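Local coordinates for protein BRIC1 (Synthetic construct, PDB 6FF6) that is a computationally designed, all-helical repeat protein with a novel corrugated architecture, obtained by an interface-driven design strategy and with no assigned biological function, at residues M133-L138 and A222-E227. Numbering follows the deposited sequence.
Sequences MADVML and AYKNSE
A surface salt bridge between Asp135 and Lys224 ties helix 125-146 to the C-terminal end of helix 203-224, two helices of a bundle whose sequence matches the Hpt (histidine phosphotransfer) domain family. Lys224 NZ donates a hydrogen bond of 3.0 Å to Asp135 OD2, which accepts it through its syn lone pair, on the side of the other carboxylate oxygen. That other oxygen stands farther off, with Asp135 OD1 4.1 Å from Lys224 NZ, which makes the pairing one-sided rather than bidentate. OD1 is instead hydrogen-bonded to Gln217 NE2, so helix 203-224 holds both oxygens of the carboxylate.

The two side chains approach from opposite directions and bridge backbones whose nearest CA atoms, those of Asp135 and Lys224, are 10.6 Å apart. Most of this span falls to the lysine: with CG roughly anti to the backbone N (chi1 -158°), the extended chain carries the ammonium out toward helix 125-146. Just beyond Lys224 the helix ends in a Schellman motif, in which Glu227 N bonds to Ala222 O at 2.8 Å and Ser226 N to Tyr223 O at 3.0 Å, with Ser226 at positive phi as the C' residue.

Ala134 and Leu138 pack on Leu220 and Met216 of helix 203-224, whereas Met133, Val136 and Met137 meet the second subunit. Between the two segments themselves contact rests on a single charged pair, with 61 Å² buried, both sides summed. Bonded through one oxygen to Lys224 and through the other to Gln217, the carboxylate is probably restrained in rotation, while solvent around the exposed lysine probably weakens the electrostatic gain.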
# COMPACT_ATOMS: atom_id res chain seq x y z
N MET A 133 2.81 -8.21 -14.41
CA MET A 133 2.36 -7.03 -15.15
C MET A 133 3.32 -6.68 -16.31
O MET A 133 2.86 -6.55 -17.46
CB MET A 133 2.21 -5.81 -14.22
CG MET A 133 1.92 -4.52 -14.97
SD MET A 133 0.53 -3.55 -14.33
CE MET A 133 -0.64 -4.70 -14.27
N ALA A 134 4.63 -6.52 -16.01
CA ALA A 134 5.66 -6.18 -17.00
C ALA A 134 5.73 -7.19 -18.14
O ALA A 134 5.84 -6.77 -19.28
CB ALA A 134 7.04 -6.01 -16.34
N ASP A 135 5.65 -8.51 -17.83
CA ASP A 135 5.61 -9.60 -18.82
C ASP A 135 4.51 -9.31 -19.87
O ASP A 135 4.77 -9.39 -21.08
CB ASP A 135 5.25 -10.94 -18.14
CG ASP A 135 6.37 -11.66 -17.45
OD1 ASP A 135 7.53 -11.43 -17.80
OD2 ASP A 135 6.08 -12.48 -16.55
N VAL A 136 3.30 -8.96 -19.39
CA VAL A 136 2.13 -8.67 -20.23
C VAL A 136 2.32 -7.39 -21.06
O VAL A 136 2.04 -7.40 -22.27
CB VAL A 136 0.82 -8.65 -19.42
CG1 VAL A 136 -0.37 -8.31 -20.30
CG2 VAL A 136 0.59 -10.00 -18.74
N MET A 137 2.81 -6.31 -20.43
CA MET A 137 3.09 -5.05 -21.13
C MET A 137 4.11 -5.17 -22.28
O MET A 137 3.98 -4.47 -23.29
CB MET A 137 3.51 -3.97 -20.14
CG MET A 137 2.32 -3.39 -19.40
SD MET A 137 2.73 -1.81 -18.65
CE MET A 137 1.04 -1.11 -18.36
N LEU A 138 5.06 -6.10 -22.16
CA LEU A 138 6.06 -6.33 -23.19
C LEU A 138 5.43 -7.00 -24.39
O LEU A 138 5.75 -6.66 -25.54
CB LEU A 138 7.25 -7.14 -22.62
CG LEU A 138 8.13 -6.36 -21.62
CD1 LEU A 138 9.08 -7.28 -20.90
CD2 LEU A 138 8.88 -5.24 -22.30
N ALA A 222 16.26 -11.78 -15.54
CA ALA A 222 17.43 -11.81 -14.67
C ALA A 222 17.00 -11.38 -13.27
O ALA A 222 17.22 -12.13 -12.32
CB ALA A 222 18.51 -10.88 -15.19
N TYR A 223 16.31 -10.21 -13.16
CA TYR A 223 15.81 -9.72 -11.87
C TYR A 223 14.78 -10.70 -11.25
O TYR A 223 14.77 -10.86 -10.03
CB TYR A 223 15.14 -8.34 -11.98
CG TYR A 223 15.94 -7.22 -12.60
CD1 TYR A 223 17.13 -6.79 -12.02
CD2 TYR A 223 15.44 -6.49 -13.67
CE1 TYR A 223 17.83 -5.70 -12.53
CE2 TYR A 223 16.16 -5.43 -14.22
CZ TYR A 223 17.35 -5.04 -13.64
OH TYR A 223 18.04 -3.96 -14.14
N LYS A 224 13.95 -11.35 -12.10
CA LYS A 224 12.94 -12.33 -11.66
C LYS A 224 13.62 -13.50 -10.94
O LYS A 224 13.09 -13.99 -9.96
CB LYS A 224 12.11 -12.83 -12.85
CG LYS A 224 10.76 -13.40 -12.50
CD LYS A 224 9.96 -13.72 -13.78
CE LYS A 224 8.52 -14.10 -13.52
NZ LYS A 224 7.73 -14.19 -14.78
N ASN A 225 14.82 -13.89 -11.40
CA ASN A 225 15.61 -14.99 -10.84
C ASN A 225 16.68 -14.51 -9.87
O ASN A 225 17.59 -15.27 -9.54
CB ASN A 225 16.24 -15.82 -11.97
CG ASN A 225 15.23 -16.55 -12.83
OD1 ASN A 225 14.24 -17.12 -12.35
ND2 ASN A 225 15.45 -16.57 -14.14
N SER A 226 16.57 -13.24 -9.41
CA SER A 226 17.48 -12.58 -8.47
C SER A 226 18.93 -12.62 -8.97
O SER A 226 19.89 -12.82 -8.22
CB SER A 226 17.30 -13.13 -7.06
OG SER A 226 15.97 -12.98 -6.60
N GLU A 227 19.07 -12.42 -10.28
CA GLU A 227 20.34 -12.38 -11.00
C GLU A 227 20.54 -10.98 -11.53
O GLU A 227 19.62 -10.15 -11.46
CB GLU A 227 20.32 -13.36 -12.18
CG GLU A 227 20.30 -14.82 -11.76
CD GLU A 227 20.28 -15.81 -12.91
OE1 GLU A 227 20.22 -15.38 -14.09
OE2 GLU A 227 20.31 -17.03 -12.63